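Local coordinates for protein Aar187cp (Eremothecium gossypii, PDB 3ZIL) that probably regulates sister-chromatid cohesion by acting on cohesin, as a Wapl-family (Wpl1) protein of which this chain is the carboxy-terminal Wap1 domain, at residues L48-M51 and L56-Y59; S107-I112 and A164-V169; L142-T147 and A151-A156; N193-A198 and L231-N236; R253-S258 and I279-L284. All blocks are in the same frame, centred on the assembly; numbering follows the deposited sequence.

Contact 1. Residues L48-M51 and L56-Y59; sequences LDMM and LCQY
L56 overlaps the start of the M50 side chain and the CB of D49, reaching both with a single methyl, CD2. The contact lies at a helix-helix corner of the all-helical Wap1 domain: helix 36-52 ends, the chain turns at once, and helix 54-72 sets off, with four residues separating the two segments. The evidence for close approach is the backbone itself, since the CA atoms of M50 and C57 lie 5.6 Å apart. L56 points its CB toward the other helix, and with CG anti to the backbone N (chi1 161°) CD2 is carried up to D49, where it lies 3.3 Å from CB. The same methyl sits 3.9 Å from M50 CG, and the two side chains cross at about a right angle. D49 contributes its CB and backbone carbonyl carbon to this packing.

M50 also meets C57. Its CG stands beside the backbone N (chi1 -71°), the chain runs extended to SD and then bends at chi3 (69°), which turns the terminal methyl back so that CE lies 4.0 Å from C57 SG. Farther out, M50 packs on I90 and K93 of helix 81-93, and K93 also touches C57. Y20 of helix 20-27 also lies against L56, and the backbone N of L56 is held by N53 OD1 in the turn. The cysteine sulfur rests against both the side chain and the main chain of the methionine: C57 SG lies 3.6 Å from M50 CB and 3.3 Å from M50 O.

Contact 2. Residues S107-I112 and A164-V169; sequences SLENFI and AVYGAV
E109 leans on V165 with its first carbon and on Y166 with its last atoms. At the root, E109 CB lies 3.9 Å from V165 CG1, and the same methyl is 3.7 Å from E109 CA. CG is set anti to the backbone N (chi1 174°) and the chain continues extended, which carries it past the valine; CG comes 4.2 Å from Y166 O, and CD lies 4.0 Å from Y166 CB. The carboxylate ends beside the tyrosine, OE1 3.8 Å from Y166 CB and OE2 3.8 Å from Y166 CD2, its plane turned 46° from that of the ring.

Both segments lead into helices of the all-helical Wap1 domain. S107 is the N-cap of helix 108-116, its OG accepting from N110 N at 2.9 Å. On the other side a type II beta turn from V165 to A168 places G167 at the N-cap of helix 168-178, with the positive phi (91°) that glycine readily adopts. The valine's second branch, CG2, turns to L108 and packs 3.7 Å from its CB, the two side chains crossing at about a right angle. W155 of helix 147-158 lies against both L108 and V165, while the backbone N of V165 is hydrogen-bonded to N194 OD1.

Contact 3. Residues L142-T147 and A151-A156; sequences LKFTNT and ALYIWA
T147 O accepts a hydrogen bond from A151 N at 2.8 Å, with an N-H...O angle of 154°; it is an i to i+4 bond in the first turn of helix 147-158. N146, just before it, is the N-cap. The second polar link is weak: K143 NZ stands 3.4 Å from Y153 OH, while the firmer partner of that ammonium is D92 of helix 81-93, to which it forms a salt bridge.

Outward from these bonds, the contact is packing round the Y153 ring. K143 lays CD over one face, 4.1 Å above the plane and offset toward the rim, and the bend at chi3 sets the course of CE and NZ beyond it. F144 meets the root of the same tyrosine: its CE2 lies 3.4 Å from Y153 CG. The two rings are oblique, with centroids 5.3 Å apart and planes at 52°. Y153 reaches both partners because its CG is anti to the backbone N (chi1 -176°). A serine in its place would probably open a gap beside F144 and remove the surface on which the K143 aliphatic chain lies.

The connection from helix 129-141 is thereby folded back onto the helix it leads into. F144 also packs edge-to-face with Y150, a turn earlier on that helix. Helix 81-93 adjoins the contact through L85, which touches T147, and D92, which touches Y153; L115 of helix 108-116 packs on T147 and A151.

Contact 4. Residues N193-A198 and L231-N236; sequences NNIVAA and LIKLTN
I195 and K233 supply most of the buried surface, with 97 and 78 Å² covered, and L234 adds a smaller share. The CB of I195 points toward helix 225-235. With CG1 beside the backbone N (chi1 -68°) and the chain extended to CD1, this methyl reaches the helix surface. There CD1 lies 3.6 Å from L234 CD2 and 3.8 Å from K233 CB, occupying the angle between two successive side chains. The isoleucine crosses L234 at about a right angle, whereas it runs alongside K233 in the opposite sense.

K233 is stretched out along its whole length, and its methylenes line the isoleucine: CG lies 4.0 Å from I195 CG2, and CE is the same distance from I195 CB. This extended course ends at the loop backbone. NZ has its main hydrogen bond to E192 O and a weak one, 3.3 Å, to I195 O, so the buried ammonium is held by main-chain oxygens near the end of helix 185-193. V169 of helix 168-178 packs on both I195 and L234.

I232 and K233, together with N236, are in contact with a peptide bound in this structure, N236 ND2 hydrogen-bonding to its backbone. Beside that peptide, I195 joins the loop after helix 185-193 to helix 225-235, from which helix 201-215 separates it in sequence, within the all-helical Wap1 domain, of a family grouped with TPR-type helical repeats.

Contact 5. Residues R253-S258 and I279-L284; sequences RSLAMS and ILQLGL
L255 is turned so that its two methyls divide between two residues of the facing helix. With CG beside the backbone N (chi1 -69°) and CD1 anti to CA, CD1 meets L284 CD2 at 3.5 Å, tighter than usual for two methyls, and CD2 rests 4.0 Å from Q281 CB. L284 takes a different rotamer, CG anti to its N, and the two leucines cross at about a right angle. The segments belong to helices 248-261 and 272-289 of the all-helical Wap1 domain, roughly antiparallel neighbours whose axes, over these segments, approach to 9.9 Å at 145°.

One turn beyond L255, S258 OG donates to Q281 OE1 at 2.8 Å. The hydroxyl lies in the carbonyl plane and comes in from the side, the C=O...O angle being 100°. Q281 reaches it by extending beyond CG, so its methylenes serve L255 while its amide serves the serine. NE2 of the same amide is hydrogen-bonded to the carbonyl O of L222, which helps fix the rotation of the group. A leucine here has no amide, and the S258 hydroxyl and L222 carbonyl would probably lose a polar mate. L231 and T235 of helix 225-235 pack on L284.

Contacts 1, 4 and 5 are largely buried, whereas contacts 2 and 3 are only partly so and include exposed residues such as E109 and K143. All five lie along one elongated helical chain: contacts 1 and 5 are about 50 Å apart between centres, on opposite sides of the chain's centre. Contact 1 touches contact 3, and contacts 2, 3 and 4 touch one another. W155, in the 151-156 segment of contact 3, packs on I112 and A168 of contact 2; contacts 4 and 5 meet where L231 and I232 pack on L284. Contacts 1 and 2 have no hydrogen bond between segments, contacts 3 and 4 use backbone oxygens as acceptors, and contact 5 adds a serine-glutamine bond.

Contact 1. Residues L48-M51 and L56-Y59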
# COMPACT_ATOMS: atom_id res chain seq x y z
N LEU A 48 2.11 28.31 13.80
CA LEU A 48 0.98 29.23 13.48
C LEU A 48 1.46 30.49 12.69
O LEU A 48 0.86 30.88 11.69
CB LEU A 48 0.16 29.52 14.71
CG LEU A 48 -1.23 30.15 14.48
CD1 LEU A 48 -2.21 29.33 13.63
CD2 LEU A 48 -1.84 30.38 15.84
N ASP A 49 2.61 31.06 13.08
CA ASP A 49 3.29 32.09 12.29
C ASP A 49 3.62 31.64 10.85
O ASP A 49 3.39 32.37 9.86
CB ASP A 49 4.56 32.52 13.03
CG ASP A 49 4.25 33.23 14.35
OD1 ASP A 49 3.08 33.55 14.61
OD2 ASP A 49 5.15 33.47 15.16
N MET A 50 4.16 30.44 10.73
CA MET A 50 4.60 29.91 9.43
C MET A 50 3.39 29.68 8.58
O MET A 50 3.38 30.04 7.43
CB MET A 50 5.31 28.55 9.61
CG MET A 50 6.67 28.69 10.26
SD MET A 50 7.51 27.13 10.64
CE MET A 50 7.80 26.71 8.94
N MET A 51 2.37 29.07 9.17
CA MET A 51 1.06 28.90 8.51
C MET A 51 0.51 30.26 8.06
O MET A 51 0.00 30.34 6.98
CB MET A 51 0.03 28.17 9.41
CG MET A 51 -1.28 27.90 8.68
SD MET A 51 -1.14 26.59 7.41
CE MET A 51 -1.37 25.11 8.41
N LEU A 56 7.98 34.42 6.30
CA LEU A 56 8.75 33.81 7.42
C LEU A 56 9.28 32.43 6.98
O LEU A 56 10.44 32.08 7.20
CB LEU A 56 7.85 33.72 8.70
CG LEU A 56 8.24 32.76 9.85
CD1 LEU A 56 9.56 33.23 10.46
CD2 LEU A 56 7.14 32.53 10.91
N CYS A 57 8.43 31.68 6.29
CA CYS A 57 8.82 30.38 5.76
C CYS A 57 10.00 30.48 4.79
O CYS A 57 10.91 29.69 4.87
CB CYS A 57 7.64 29.64 5.11
SG CYS A 57 6.28 29.17 6.22
N GLN A 58 9.98 31.44 3.87
CA GLN A 58 11.06 31.63 2.90
C GLN A 58 12.36 31.98 3.62
O GLN A 58 13.41 31.35 3.42
CB GLN A 58 10.67 32.71 1.88
CG GLN A 58 9.78 32.20 0.75
CD GLN A 58 8.94 33.31 0.10
OE1 GLN A 58 7.96 33.80 0.68
NE2 GLN A 58 9.33 33.71 -1.12
N TYR A 59 12.23 32.91 4.56
CA TYR A 59 13.33 33.28 5.44
C TYR A 59 13.99 32.06 6.12
O TYR A 59 15.21 31.83 6.00
CB TYR A 59 12.87 34.32 6.46
CG TYR A 59 13.99 34.66 7.40
CD1 TYR A 59 14.17 33.90 8.55
CD2 TYR A 59 14.92 35.69 7.12
CE1 TYR A 59 15.21 34.14 9.41
CE2 TYR A 59 15.98 35.96 8.00
CZ TYR A 59 16.12 35.15 9.15
OH TYR A 59 17.11 35.29 10.10

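Contact 2. Residues S107-I112 and A164-V169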
# COMPACT_ATOMS: atom_id res chain seq x y z
N SER A 107 12.73 9.18 13.34
CA SER A 107 13.02 7.74 13.16
C SER A 107 11.81 7.04 12.56
O SER A 107 10.72 7.16 13.09
CB SER A 107 13.35 7.05 14.49
OG SER A 107 13.27 5.65 14.30
N LEU A 108 12.00 6.36 11.44
CA LEU A 108 10.92 5.62 10.81
C LEU A 108 10.40 4.56 11.76
O LEU A 108 9.23 4.50 12.11
CB LEU A 108 11.39 5.01 9.49
CG LEU A 108 11.40 6.06 8.34
CD1 LEU A 108 11.98 5.54 7.05
CD2 LEU A 108 9.99 6.59 8.05
N GLU A 109 11.29 3.71 12.21
CA GLU A 109 10.89 2.65 13.08
C GLU A 109 10.37 3.11 14.47
O GLU A 109 9.38 2.56 15.02
CB GLU A 109 12.05 1.63 13.20
CG GLU A 109 11.74 0.58 14.20
CD GLU A 109 12.83 -0.46 14.35
OE1 GLU A 109 13.79 -0.50 13.55
OE2 GLU A 109 12.69 -1.23 15.31
N ASN A 110 10.99 4.12 15.07
CA ASN A 110 10.52 4.48 16.48
C ASN A 110 9.61 5.73 16.61
O ASN A 110 9.21 6.08 17.73
CB ASN A 110 11.76 4.62 17.37
CG ASN A 110 12.67 3.39 17.24
OD1 ASN A 110 12.25 2.31 17.52
ND2 ASN A 110 13.85 3.55 16.72
N PHE A 111 9.33 6.47 15.52
CA PHE A 111 8.52 7.71 15.68
C PHE A 111 7.43 7.67 14.62
O PHE A 111 6.26 7.64 14.92
CB PHE A 111 9.43 8.96 15.44
CG PHE A 111 8.72 10.30 15.47
CD1 PHE A 111 7.94 10.67 16.57
CD2 PHE A 111 8.90 11.22 14.43
CE1 PHE A 111 7.29 11.89 16.59
CE2 PHE A 111 8.26 12.46 14.43
CZ PHE A 111 7.45 12.80 15.54
N ILE A 112 7.85 7.67 13.36
CA ILE A 112 6.91 7.80 12.26
C ILE A 112 5.97 6.57 12.22
O ILE A 112 4.77 6.76 12.13
CB ILE A 112 7.65 7.95 10.92
CG1 ILE A 112 8.30 9.34 10.80
CG2 ILE A 112 6.76 7.68 9.71
CD1 ILE A 112 7.34 10.55 10.68
N ALA A 164 13.81 -0.88 4.05
CA ALA A 164 12.57 -1.44 4.68
C ALA A 164 12.44 -1.16 6.21
O ALA A 164 13.39 -1.26 6.94
CB ALA A 164 12.47 -2.94 4.40
N VAL A 165 11.25 -0.79 6.71
CA VAL A 165 11.16 -0.44 8.15
C VAL A 165 10.70 -1.71 8.92
O VAL A 165 9.69 -2.34 8.58
CB VAL A 165 10.18 0.76 8.37
CG1 VAL A 165 10.09 1.12 9.84
CG2 VAL A 165 10.64 1.97 7.55
N TYR A 166 11.44 -2.09 9.93
CA TYR A 166 11.17 -3.29 10.67
C TYR A 166 9.78 -3.21 11.34
O TYR A 166 9.52 -2.23 12.09
CB TYR A 166 12.21 -3.48 11.73
CG TYR A 166 11.88 -4.66 12.61
CD1 TYR A 166 12.07 -5.97 12.14
CD2 TYR A 166 11.37 -4.48 13.90
CE1 TYR A 166 11.76 -7.08 12.95
CE2 TYR A 166 11.04 -5.56 14.72
CZ TYR A 166 11.24 -6.86 14.24
OH TYR A 166 10.93 -7.94 15.06
N GLY A 167 8.90 -4.16 11.04
CA GLY A 167 7.60 -4.26 11.73
C GLY A 167 6.50 -3.47 10.99
O GLY A 167 5.32 -3.57 11.36
N ALA A 168 6.87 -2.78 9.91
CA ALA A 168 5.96 -1.87 9.11
C ALA A 168 4.87 -2.63 8.39
O ALA A 168 3.67 -2.26 8.38
CB ALA A 168 6.78 -1.07 8.08
N VAL A 169 5.27 -3.72 7.76
CA VAL A 169 4.28 -4.43 6.88
C VAL A 169 3.08 -5.05 7.72
O VAL A 169 1.90 -4.81 7.43
CB VAL A 169 5.03 -5.43 5.98
CG1 VAL A 169 4.06 -6.39 5.25
CG2 VAL A 169 5.92 -4.69 4.98

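Contact 3. Residues L142-T147 and A151-A156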
# COMPACT_ATOMS: atom_id res chain seq x y z
N LEU A 142 -4.64 23.05 9.11
CA LEU A 142 -3.67 21.97 8.78
C LEU A 142 -4.26 21.08 7.72
O LEU A 142 -5.47 20.90 7.67
CB LEU A 142 -3.45 21.10 10.02
CG LEU A 142 -2.48 21.75 11.02
CD1 LEU A 142 -2.58 20.96 12.30
CD2 LEU A 142 -1.02 21.78 10.45
N LYS A 143 -3.41 20.55 6.88
CA LYS A 143 -3.81 19.56 5.93
C LYS A 143 -4.45 18.32 6.61
O LYS A 143 -5.35 17.70 6.02
CB LYS A 143 -2.56 19.13 5.17
CG LYS A 143 -2.83 18.23 3.96
CD LYS A 143 -1.51 18.02 3.23
CE LYS A 143 -0.89 19.35 2.83
NZ LYS A 143 0.41 19.22 2.11
N PHE A 144 -4.01 17.94 7.81
CA PHE A 144 -4.57 16.74 8.54
C PHE A 144 -4.59 17.07 10.02
O PHE A 144 -3.65 17.71 10.51
CB PHE A 144 -3.65 15.50 8.41
CG PHE A 144 -3.48 14.99 6.98
CD1 PHE A 144 -4.53 14.32 6.30
CD2 PHE A 144 -2.27 15.19 6.28
CE1 PHE A 144 -4.34 13.80 4.96
CE2 PHE A 144 -2.10 14.70 4.94
CZ PHE A 144 -3.11 14.02 4.29
N THR A 145 -5.60 16.59 10.75
CA THR A 145 -5.75 17.01 12.13
C THR A 145 -5.39 15.92 13.16
O THR A 145 -5.68 16.04 14.33
CB THR A 145 -7.10 17.69 12.35
OG1 THR A 145 -8.16 16.79 12.03
CG2 THR A 145 -7.16 18.92 11.43
N ASN A 146 -4.68 14.90 12.71
CA ASN A 146 -4.24 13.91 13.60
C ASN A 146 -2.96 13.34 13.01
O ASN A 146 -2.67 13.51 11.78
CB ASN A 146 -5.35 12.82 13.76
CG ASN A 146 -5.65 12.10 12.43
OD1 ASN A 146 -4.90 11.27 12.00
ND2 ASN A 146 -6.73 12.46 11.78
N THR A 147 -2.18 12.70 13.88
CA THR A 147 -0.89 12.23 13.52
C THR A 147 -0.95 10.90 12.75
O THR A 147 -0.05 10.58 12.00
CB THR A 147 -0.05 12.01 14.79
OG1 THR A 147 -0.91 11.50 15.80
CG2 THR A 147 0.51 13.31 15.26
N ALA A 151 1.32 11.39 9.64
CA ALA A 151 2.54 10.62 9.68
C ALA A 151 2.57 9.69 8.49
O ALA A 151 3.62 9.60 7.81
CB ALA A 151 2.59 9.82 10.96
N LEU A 152 1.43 9.06 8.16
CA LEU A 152 1.33 8.29 6.84
C LEU A 152 1.75 9.19 5.62
O LEU A 152 2.55 8.80 4.76
CB LEU A 152 -0.12 7.82 6.60
CG LEU A 152 -0.58 6.63 7.50
CD1 LEU A 152 -2.09 6.51 7.41
CD2 LEU A 152 0.08 5.26 7.08
N TYR A 153 1.17 10.40 5.60
CA TYR A 153 1.47 11.38 4.55
C TYR A 153 2.95 11.77 4.49
O TYR A 153 3.53 11.75 3.45
CB TYR A 153 0.62 12.65 4.73
CG TYR A 153 0.83 13.64 3.62
CD1 TYR A 153 0.18 13.46 2.37
CD2 TYR A 153 1.68 14.72 3.78
CE1 TYR A 153 0.35 14.37 1.35
CE2 TYR A 153 1.89 15.60 2.76
CZ TYR A 153 1.21 15.42 1.56
OH TYR A 153 1.47 16.34 0.56
N ILE A 154 3.56 12.13 5.63
CA ILE A 154 4.93 12.47 5.64
C ILE A 154 5.77 11.31 5.11
O ILE A 154 6.70 11.52 4.31
CB ILE A 154 5.44 12.83 7.07
CG1 ILE A 154 4.68 14.04 7.59
CG2 ILE A 154 6.97 12.98 7.02
CD1 ILE A 154 4.97 15.27 6.68
N TRP A 155 5.49 10.11 5.64
CA TRP A 155 6.25 8.92 5.35
C TRP A 155 6.20 8.61 3.88
O TRP A 155 7.23 8.33 3.27
CB TRP A 155 5.61 7.76 6.15
CG TRP A 155 6.36 6.44 6.06
CD1 TRP A 155 7.48 6.10 5.24
CD2 TRP A 155 6.02 5.22 6.78
NE1 TRP A 155 7.83 4.78 5.42
CE2 TRP A 155 6.96 4.18 6.30
CE3 TRP A 155 5.01 4.86 7.70
CZ2 TRP A 155 6.95 2.92 6.83
CZ3 TRP A 155 4.99 3.57 8.20
CH2 TRP A 155 5.96 2.62 7.78
N ALA A 156 5.02 8.70 3.27
CA ALA A 156 4.91 8.30 1.87
C ALA A 156 5.41 9.47 1.02
O ALA A 156 5.84 9.26 -0.11
CB ALA A 156 3.51 8.05 1.49

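Contact 4. Residues N193-A198 and L231-N236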
# COMPACT_ATOMS: atom_id res chain seq x y z
N ASN A 193 5.52 -0.90 -0.56
CA ASN A 193 6.91 -0.49 -0.67
C ASN A 193 7.85 -0.92 0.44
O ASN A 193 9.02 -0.69 0.32
CB ASN A 193 7.05 1.01 -0.99
CG ASN A 193 6.42 1.34 -2.33
OD1 ASN A 193 5.63 2.26 -2.46
ND2 ASN A 193 6.67 0.51 -3.28
N ASN A 194 7.35 -1.60 1.49
CA ASN A 194 8.22 -2.05 2.54
C ASN A 194 8.34 -3.59 2.52
O ASN A 194 8.84 -4.19 3.46
CB ASN A 194 7.70 -1.55 3.88
CG ASN A 194 8.21 -0.15 4.21
OD1 ASN A 194 9.22 -0.04 4.87
ND2 ASN A 194 7.53 0.93 3.72
N ILE A 195 7.86 -4.21 1.44
CA ILE A 195 8.05 -5.61 1.16
C ILE A 195 9.35 -5.69 0.30
O ILE A 195 9.39 -5.11 -0.77
CB ILE A 195 6.87 -6.17 0.34
CG1 ILE A 195 5.58 -6.17 1.19
CG2 ILE A 195 7.17 -7.56 -0.21
CD1 ILE A 195 4.36 -6.55 0.36
N VAL A 196 10.39 -6.40 0.77
CA VAL A 196 11.68 -6.47 -0.01
C VAL A 196 11.65 -7.68 -0.96
O VAL A 196 10.83 -8.66 -0.78
CB VAL A 196 12.90 -6.46 0.97
CG1 VAL A 196 12.72 -5.36 2.01
CG2 VAL A 196 13.04 -7.79 1.75
N ALA A 197 12.57 -7.72 -1.90
CA ALA A 197 12.51 -8.77 -2.90
C ALA A 197 13.22 -10.05 -2.42
O ALA A 197 12.99 -11.12 -3.00
CB ALA A 197 13.18 -8.25 -4.18
N ALA A 198 14.08 -9.95 -1.40
CA ALA A 198 14.90 -11.08 -0.90
C ALA A 198 14.73 -11.11 0.61
O ALA A 198 15.66 -10.80 1.35
CB ALA A 198 16.37 -10.93 -1.29
N LEU A 231 -1.62 -7.73 -1.61
CA LEU A 231 -1.84 -9.19 -1.55
C LEU A 231 -1.02 -9.89 -2.64
O LEU A 231 -0.39 -10.96 -2.41
CB LEU A 231 -3.32 -9.59 -1.66
CG LEU A 231 -4.21 -9.37 -0.45
CD1 LEU A 231 -5.69 -9.29 -0.80
CD2 LEU A 231 -3.94 -10.39 0.72
N ILE A 232 -0.99 -9.28 -3.82
CA ILE A 232 -0.18 -9.86 -4.91
C ILE A 232 1.34 -9.88 -4.48
O ILE A 232 2.00 -10.95 -4.45
CB ILE A 232 -0.35 -9.05 -6.21
CG1 ILE A 232 -1.73 -9.29 -6.79
CG2 ILE A 232 0.80 -9.33 -7.15
CD1 ILE A 232 -2.10 -8.30 -7.86
N LYS A 233 1.84 -8.72 -4.10
CA LYS A 233 3.18 -8.58 -3.65
C LYS A 233 3.54 -9.52 -2.53
O LYS A 233 4.59 -10.06 -2.56
CB LYS A 233 3.59 -7.15 -3.33
CG LYS A 233 5.09 -6.93 -3.52
CD LYS A 233 5.56 -5.52 -3.76
CE LYS A 233 7.06 -5.39 -3.61
NZ LYS A 233 7.59 -4.03 -3.31
N LEU A 234 2.66 -9.71 -1.57
CA LEU A 234 2.99 -10.64 -0.47
C LEU A 234 3.01 -12.10 -0.99
O LEU A 234 3.86 -12.88 -0.61
CB LEU A 234 2.02 -10.49 0.70
CG LEU A 234 1.93 -9.13 1.46
CD1 LEU A 234 0.56 -8.91 2.16
CD2 LEU A 234 3.08 -9.15 2.44
N THR A 235 2.07 -12.42 -1.87
CA THR A 235 1.98 -13.75 -2.40
C THR A 235 3.05 -14.13 -3.44
O THR A 235 3.07 -15.29 -3.88
CB THR A 235 0.57 -14.11 -2.85
OG1 THR A 235 0.08 -13.14 -3.79
CG2 THR A 235 -0.37 -14.22 -1.67
N ASN A 236 3.93 -13.17 -3.81
CA ASN A 236 5.05 -13.43 -4.68
C ASN A 236 6.01 -14.36 -3.95
O ASN A 236 6.74 -15.11 -4.57
CB ASN A 236 5.82 -12.14 -5.06
CG ASN A 236 5.08 -11.26 -6.08
OD1 ASN A 236 4.21 -11.73 -6.82
ND2 ASN A 236 5.50 -9.99 -6.18

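Contact 5. Residues R253-S258 and I279-L284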
# COMPACT_ATOMS: atom_id res chain seq x y z
N ARG A 253 -12.30 -18.44 -3.06
CA ARG A 253 -13.77 -18.30 -3.31
C ARG A 253 -14.15 -16.89 -3.57
O ARG A 253 -14.84 -16.65 -4.54
CB ARG A 253 -14.74 -18.75 -2.17
CG ARG A 253 -14.46 -20.10 -1.65
CD ARG A 253 -15.58 -20.74 -0.77
NE ARG A 253 -15.02 -22.08 -0.56
CZ ARG A 253 -14.31 -22.47 0.50
NH1 ARG A 253 -14.14 -21.67 1.58
NH2 ARG A 253 -13.80 -23.69 0.51
N SER A 254 -13.78 -15.99 -2.61
CA SER A 254 -14.08 -14.57 -2.72
C SER A 254 -13.66 -14.00 -4.04
O SER A 254 -14.46 -13.32 -4.72
CB SER A 254 -13.45 -13.78 -1.58
OG SER A 254 -13.99 -14.34 -0.40
N LEU A 255 -12.40 -14.26 -4.41
CA LEU A 255 -11.89 -13.73 -5.66
C LEU A 255 -12.65 -14.34 -6.84
O LEU A 255 -13.01 -13.58 -7.81
CB LEU A 255 -10.37 -13.97 -5.83
CG LEU A 255 -9.52 -13.14 -4.85
CD1 LEU A 255 -8.07 -13.72 -4.81
CD2 LEU A 255 -9.50 -11.69 -5.28
N ALA A 256 -12.90 -15.68 -6.79
CA ALA A 256 -13.58 -16.28 -7.96
C ALA A 256 -15.07 -15.75 -8.09
O ALA A 256 -15.62 -15.64 -9.19
CB ALA A 256 -13.48 -17.80 -7.94
N MET A 257 -15.67 -15.29 -7.00
CA MET A 257 -17.05 -14.88 -7.11
C MET A 257 -17.10 -13.47 -7.64
O MET A 257 -17.84 -13.17 -8.58
CB MET A 257 -17.78 -14.99 -5.78
CG MET A 257 -18.32 -16.41 -5.59
SD MET A 257 -18.45 -16.73 -3.84
CE MET A 257 -19.71 -18.02 -3.80
N SER A 258 -16.25 -12.63 -7.07
CA SER A 258 -15.97 -11.36 -7.67
C SER A 258 -15.67 -11.36 -9.21
O SER A 258 -16.28 -10.61 -10.02
CB SER A 258 -14.90 -10.67 -6.90
OG SER A 258 -14.70 -9.47 -7.57
N ILE A 279 -7.99 -7.53 -13.71
CA ILE A 279 -6.59 -7.96 -13.92
C ILE A 279 -5.91 -8.21 -12.56
O ILE A 279 -5.19 -9.19 -12.36
CB ILE A 279 -5.78 -6.91 -14.73
CG1 ILE A 279 -6.22 -6.91 -16.25
CG2 ILE A 279 -4.27 -7.18 -14.57
CD1 ILE A 279 -5.70 -5.69 -17.05
N LEU A 280 -6.10 -7.30 -11.61
CA LEU A 280 -5.45 -7.49 -10.31
C LEU A 280 -6.03 -8.74 -9.51
O LEU A 280 -5.25 -9.53 -8.92
CB LEU A 280 -5.55 -6.18 -9.44
CG LEU A 280 -4.78 -4.99 -9.97
CD1 LEU A 280 -5.24 -3.73 -9.22
CD2 LEU A 280 -3.28 -5.22 -9.73
N GLN A 281 -7.38 -8.92 -9.49
CA GLN A 281 -7.90 -10.14 -8.91
C GLN A 281 -7.40 -11.42 -9.60
O GLN A 281 -7.09 -12.41 -8.92
CB GLN A 281 -9.44 -10.14 -8.92
CG GLN A 281 -10.03 -8.91 -8.22
CD GLN A 281 -11.59 -8.91 -8.13
OE1 GLN A 281 -12.29 -9.46 -8.95
NE2 GLN A 281 -12.10 -8.29 -7.08
N LEU A 282 -7.31 -11.42 -10.94
CA LEU A 282 -6.77 -12.61 -11.63
C LEU A 282 -5.26 -12.79 -11.34
O LEU A 282 -4.81 -13.88 -11.14
CB LEU A 282 -7.00 -12.51 -13.16
CG LEU A 282 -8.48 -12.72 -13.54
CD1 LEU A 282 -8.87 -12.09 -14.88
CD2 LEU A 282 -8.89 -14.22 -13.52
N GLY A 283 -4.51 -11.70 -11.31
CA GLY A 283 -3.10 -11.75 -10.96
C GLY A 283 -3.01 -12.34 -9.56
O GLY A 283 -2.14 -13.19 -9.29
N LEU A 284 -3.92 -11.96 -8.66
CA LEU A 284 -3.82 -12.54 -7.29
C LEU A 284 -4.20 -14.05 -7.30
O LEU A 284 -3.49 -14.87 -6.73
CB LEU A 284 -4.59 -11.71 -6.27
CG LEU A 284 -4.68 -12.33 -4.89
CD1 LEU A 284 -3.27 -12.48 -4.31
CD2 LEU A 284 -5.55 -11.49 -3.98